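Local atomic coordinates of peptidase M14, carboxypeptidase A (Thermoplasmatales archaeon SCGC AB-540-F20, PDB entry 4XED), a protein that probably cleaves residues from the C terminus of peptides as an M14-family carboxypeptidase, its calcium-bound PKD domain probably serving in binding rather than catalysis. Residues T13-G18 / T22-T27; Y40-E43 / T49-W52. One frame throughout, in Å; residues are numbered along the deposited sequence. Where two conformers were deposited one is given.

Contact 1: T13-G18 / T22-T27; sequences TGPTNG and TTYNYT
Thr13 and Thr27 face each other as an antiparallel hydrogen-bonded pair, and each backbone satisfies the other: Thr13 N gives to Thr27 O at 3.0 Å, and Thr27 N returns a nearly straight bond (175°) to Thr13 O at 2.8 Å. Thr13 O also takes a longer bond from a water, which donates to Asn25 O as well and accepts from Thr27 OG1, 2.9 Å away, so one solvent molecule ties both carbonyls to a side-chain hydroxyl. Beyond Thr13 the chain leaves the strand, and the pairing passes to a side chain. Tyr26 CG lies anti to its carbonyl carbon (chi1 -65°), which sends the ring alongside Gly14 and lets the hydroxyl donate to Pro15 O at 2.7 Å, on a lone pair; that oxygen lies at the ring edge, in its plane. Pro15 touches both tyrosines, its CD 3.8 Å from Tyr26 CE1 and its CG equally near Tyr24 CD1. Gly18 CA comes up to the Tyr24 hydroxyl, whose hydrogen-bond partner is Asn19 N. Strand 24-29 is the middle strand of a three-stranded antiparallel sheet, flanked by 11-13 and 62-66, while the backbone of Thr16 and Gly18 bonds to Thr96 of strand 91-97.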
loop_
_atom_site.group_PDB
_atom_site.type_symbol
_atom_site.label_atom_id
_atom_site.label_comp_id
_atom_site.label_asym_id
_atom_site.label_seq_id
_atom_site.Cartn_x
_atom_site.Cartn_y
_atom_site.Cartn_z
ATOM N N THR A 13 -4.161 4.935 -4.116
ATOM C CA THR A 13 -4.551 5.537 -5.388
ATOM C C THR A 13 -3.338 5.736 -6.282
ATOM O O THR A 13 -2.235 5.997 -5.804
ATOM C CB THR A 13 -5.329 6.889 -5.210
ATOM O OG1 THR A 13 -4.500 7.851 -4.555
ATOM C CG2 THR A 13 -6.597 6.682 -4.409
ATOM N N GLY A 14 -3.562 5.653 -7.584
ATOM C CA GLY A 14 -2.515 5.908 -8.555
ATOM C C GLY A 14 -2.988 5.339 -9.877
ATOM O O GLY A 14 -4.138 4.910 -10.006
ATOM N N PRO A 15 -2.107 5.381 -10.894
ATOM C CA PRO A 15 -2.502 4.941 -12.238
ATOM C C PRO A 15 -2.862 3.459 -12.281
ATOM O O PRO A 15 -2.134 2.612 -11.757
ATOM C CB PRO A 15 -1.265 5.208 -13.068
ATOM C CG PRO A 15 -0.455 6.085 -12.314
ATOM C CD PRO A 15 -0.762 5.946 -10.866
ATOM N N THR A 16 -3.961 3.141 -12.955
ATOM C CA THR A 16 -4.440 1.757 -13.044
ATOM C C THR A 16 -4.141 1.124 -14.391
ATOM O O THR A 16 -4.469 -0.043 -14.613
ATOM C CB THR A 16 -5.946 1.640 -12.733
ATOM O OG1 THR A 16 -6.649 2.385 -13.704
ATOM C CG2 THR A 16 -6.280 2.154 -11.348
ATOM N N ASN A 17 -3.569 1.907 -15.299
ATOM C CA ASN A 17 -3.103 1.401 -16.583
ATOM C C ASN A 17 -1.880 2.211 -16.935
ATOM O O ASN A 17 -1.810 3.406 -16.655
ATOM C CB ASN A 17 -4.183 1.544 -17.660
ATOM C CG ASN A 17 -4.044 0.517 -18.769
ATOM O OD1 ASN A 17 -2.954 0.315 -19.323
ATOM N ND2 ASN A 17 -5.147 -0.157 -19.091
ATOM N N GLY A 18 -0.900 1.558 -17.522
ATOM C CA GLY A 18 0.306 2.237 -17.923
ATOM C C GLY A 18 1.089 1.428 -18.915
ATOM O O GLY A 18 0.592 0.452 -19.497
ATOM N N THR A 22 7.675 1.746 -17.322
ATOM C CA THR A 22 7.547 3.130 -16.869
ATOM C C THR A 22 7.225 3.180 -15.373
ATOM O O THR A 22 6.464 2.379 -14.844
ATOM C CB THR A 22 6.494 3.872 -17.702
ATOM O OG1 THR A 22 6.950 3.950 -19.061
ATOM C CG2 THR A 22 6.240 5.292 -17.169
ATOM N N THR A 23 7.817 4.135 -14.675
ATOM C CA THR A 23 7.671 4.213 -13.220
ATOM C C THR A 23 6.424 5.021 -12.878
ATOM O O THR A 23 6.202 6.069 -13.474
ATOM C CB THR A 23 8.891 4.886 -12.599
ATOM O OG1 THR A 23 10.071 4.173 -13.000
ATOM C CG2 THR A 23 8.744 4.964 -11.083
ATOM N N TYR A 24 5.615 4.527 -11.941
ATOM C CA TYR A 24 4.363 5.190 -11.524
ATOM C C TYR A 24 4.304 5.357 -10.013
ATOM O O TYR A 24 4.869 4.552 -9.279
ATOM C CB TYR A 24 3.152 4.392 -12.034
ATOM C CG TYR A 24 3.082 4.352 -13.561
ATOM C CD1 TYR A 24 2.662 5.470 -14.309
ATOM C CD2 TYR A 24 3.421 3.209 -14.247
ATOM C CE1 TYR A 24 2.602 5.438 -15.682
ATOM C CE2 TYR A 24 3.390 3.171 -15.632
ATOM C CZ TYR A 24 2.969 4.286 -16.335
ATOM O OH TYR A 24 2.917 4.225 -17.708
ATOM N N ASN A 25 3.619 6.408 -9.572
ATOM C CA ASN A 25 3.503 6.758 -8.147
ATOM C C ASN A 25 2.172 6.347 -7.564
ATOM O O ASN A 25 1.123 6.610 -8.139
ATOM C CB ASN A 25 3.608 8.275 -7.986
ATOM C CG ASN A 25 4.940 8.799 -8.367
ATOM O OD1 ASN A 25 5.960 8.275 -7.942
ATOM N ND2 ASN A 25 4.953 9.854 -9.148
ATOM N N TYR A 26 2.238 5.735 -6.386
ATOM C CA TYR A 26 1.064 5.293 -5.629
ATOM C C TYR A 26 1.037 5.973 -4.261
ATOM O O TYR A 26 2.042 6.028 -3.566
ATOM C CB TYR A 26 1.040 3.733 -5.551
ATOM C CG TYR A 26 0.865 3.210 -6.952
ATOM C CD1 TYR A 26 -0.391 3.029 -7.499
ATOM C CD2 TYR A 26 1.959 3.012 -7.775
ATOM C CE1 TYR A 26 -0.559 2.704 -8.827
ATOM C CE2 TYR A 26 1.808 2.641 -9.125
ATOM C CZ TYR A 26 0.558 2.515 -9.637
ATOM O OH TYR A 26 0.430 2.170 -10.979
ATOM N N THR A 27 -0.148 6.453 -3.919
ATOM C CA THR A 27 -0.387 7.150 -2.669
ATOM C C THR A 27 -1.109 6.205 -1.714
ATOM O O THR A 27 -2.145 5.627 -2.076
ATOM C CB THR A 27 -1.237 8.398 -2.914
ATOM O OG1 THR A 27 -0.548 9.265 -3.812
ATOM C CG2 THR A 27 -1.527 9.105 -1.609
HETATM O O HOH W 1 -0.514 8.578 -6.614
#

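Contact 2: Y40-E43 / T49-W52; sequences YYIE and TEEW
Tyr41 and Trp52 make the main side-chain contact across this hairpin. Tyr41 CB makes a CH-pi contact over the six-membered ring of the indole, 3.6 Å from its centroid and 5° off the normal. Beyond it the phenol turns an edge to the indole face, Tyr41 CD2 lying 3.7 Å from Trp52 NE1, in an edge-to-face stack with planes 62° apart. With CG anti to the backbone N (chi1 -172°), the Tyr41 ring leans toward the partner strand, one face over Glu50 O, and lies alongside Glu51; Glu51 CG is 3.7 Å from Tyr41 CE2. The Glu51 carboxylate is steadied by Thr49 OG1, which donates to Glu51 OE2 at 2.7 Å from the anti side.

Underneath, Ile42 and Glu50 form the hydrogen-bonded pair: Ile42 N to Glu50 O is 2.9 Å, and Glu50 N to Ile42 O is 2.8 Å. Their side chains share the other face of the sheet, where Ile42 CB packs on Glu50 CB and CG; the Glu50 chain bends at chi2, and Glu50 OE2 is hydrogen-bonded to Trp44 NE1. Farther out, Lys79 and Lys81 of strand 72-82 make cation-pi contacts with Tyr41 and Trp52, and Arg77 forms a salt bridge with Glu43. This is an antiparallel beta hairpin at the edge of the four-stranded sheet of a PKD beta sandwich: Ile42 reaches Phe64 of the opposing sheet, and the aromatic-lysine cluster lies on the outer face.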
loop_
_atom_site.group_PDB
_atom_site.type_symbol
_atom_site.label_atom_id
_atom_site.label_comp_id
_atom_site.label_asym_id
_atom_site.label_seq_id
_atom_site.Cartn_x
_atom_site.Cartn_y
_atom_site.Cartn_z
ATOM N N TYR A 40 3.264 -0.046 7.204
ATOM C CA TYR A 40 2.530 -0.590 6.078
ATOM C C TYR A 40 3.228 -1.814 5.488
ATOM O O TYR A 40 4.449 -1.861 5.414
ATOM C CB TYR A 40 2.394 0.456 4.965
ATOM C CG TYR A 40 1.553 1.662 5.312
ATOM C CD1 TYR A 40 0.170 1.658 5.113
ATOM C CD2 TYR A 40 2.133 2.805 5.837
ATOM C CE1 TYR A 40 -0.610 2.767 5.419
ATOM C CE2 TYR A 40 1.361 3.922 6.162
ATOM C CZ TYR A 40 -0.011 3.897 5.938
ATOM O OH TYR A 40 -0.849 4.950 6.241
ATOM N N TYR A 41 2.421 -2.774 5.052
ATOM C CA TYR A 41 2.889 -3.943 4.301
ATOM C C TYR A 41 2.228 -3.815 2.940
ATOM O O TYR A 41 1.007 -3.828 2.837
ATOM C CB TYR A 41 2.525 -5.258 4.996
ATOM C CG TYR A 41 3.138 -6.463 4.362
ATOM C CD1 TYR A 41 2.688 -6.938 3.136
ATOM C CD2 TYR A 41 4.165 -7.164 4.998
ATOM C CE1 TYR A 41 3.228 -8.036 2.560
ATOM C CE2 TYR A 41 4.728 -8.300 4.409
ATOM C CZ TYR A 41 4.248 -8.722 3.176
ATOM O OH TYR A 41 4.744 -9.846 2.547
ATOM N N ILE A 42 3.042 -3.615 1.905
ATOM C CA ILE A 42 2.575 -3.412 0.537
ATOM C C ILE A 42 3.023 -4.597 -0.324
ATOM O O ILE A 42 4.200 -4.981 -0.310
ATOM C CB ILE A 42 3.142 -2.109 -0.031
ATOM C CG1 ILE A 42 2.663 -0.912 0.814
ATOM C CG2 ILE A 42 2.819 -1.950 -1.517
ATOM C CD1 ILE A 42 3.413 0.355 0.519
ATOM N N GLU A 43 2.086 -5.128 -1.110
ATOM C CA GLU A 43 2.354 -6.082 -2.190
ATOM C C GLU A 43 2.170 -5.355 -3.509
ATOM O O GLU A 43 1.132 -4.734 -3.736
ATOM C CB GLU A 43 1.368 -7.242 -2.153
ATOM C CG GLU A 43 1.469 -8.118 -0.952
ATOM C CD GLU A 43 0.390 -9.180 -0.915
ATOM O OE1 GLU A 43 -0.606 -9.084 -1.676
ATOM O OE2 GLU A 43 0.543 -10.130 -0.125
ATOM N N THR A 49 7.558 -6.620 -2.469
ATOM C CA THR A 49 6.841 -6.125 -1.295
ATOM C C THR A 49 7.605 -5.011 -0.592
ATOM O O THR A 49 8.830 -4.887 -0.771
ATOM C CB THR A 49 6.636 -7.264 -0.255
ATOM O OG1 THR A 49 7.919 -7.825 0.081
ATOM C CG2 THR A 49 5.720 -8.356 -0.791
ATOM N N GLU A 50 6.890 -4.237 0.215
ATOM C CA GLU A 50 7.469 -3.344 1.200
ATOM C C GLU A 50 6.996 -3.886 2.543
ATOM O O GLU A 50 5.810 -3.845 2.841
ATOM C CB GLU A 50 7.000 -1.908 0.958
ATOM C CG GLU A 50 7.099 -1.377 -0.479
ATOM C CD GLU A 50 8.503 -1.366 -1.057
ATOM O OE1 GLU A 50 9.486 -1.227 -0.291
ATOM O OE2 GLU A 50 8.602 -1.474 -2.303
ATOM N N GLU A 51 7.914 -4.442 3.331
ATOM C CA GLU A 51 7.511 -5.234 4.499
ATOM C C GLU A 51 7.569 -4.431 5.785
ATOM O O GLU A 51 8.602 -4.288 6.438
ATOM C CB GLU A 51 8.306 -6.540 4.588
ATOM C CG GLU A 51 8.076 -7.311 3.296
ATOM C CD GLU A 51 8.475 -8.775 3.318
ATOM O OE1 GLU A 51 9.025 -9.254 4.339
ATOM O OE2 GLU A 51 8.232 -9.442 2.281
ATOM N N TRP A 52 6.414 -3.902 6.156
ATOM C CA TRP A 52 6.264 -3.143 7.391
ATOM C C TRP A 52 7.178 -1.910 7.411
ATOM O O TRP A 52 8.012 -1.708 8.300
ATOM C CB TRP A 52 6.437 -4.030 8.613
ATOM C CG TRP A 52 5.473 -5.181 8.636
ATOM C CD1 TRP A 52 5.797 -6.504 8.664
ATOM C CD2 TRP A 52 4.033 -5.124 8.591
ATOM N NE1 TRP A 52 4.674 -7.264 8.663
ATOM C CE2 TRP A 52 3.575 -6.453 8.609
ATOM C CE3 TRP A 52 3.097 -4.085 8.561
ATOM C CZ2 TRP A 52 2.220 -6.777 8.609
ATOM C CZ3 TRP A 52 1.733 -4.424 8.530
ATOM C CH2 TRP A 52 1.318 -5.759 8.565
#

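In the fold
From the N terminus, strand 11-13 runs into the loop that contact 1 closes: segment 13-18 turns back through three intervening residues to 22-27, setting up the first two strands of the three-stranded sheet. The chain then crosses to the four-stranded sheet, where contact 2 closes a second short loop, the hairpin between 40-43 and 49-52. The two are in series, neither enclosing the other; the centres of contact 1 and contact 2 are about 17 Å apart, and the nearest atoms of the two contacts about 7 Å, without touching. Strand 62-66, in the sheet of contact 1, also lies against the hairpin of contact 2, so the two contacts belong to facing sheets of the sandwich.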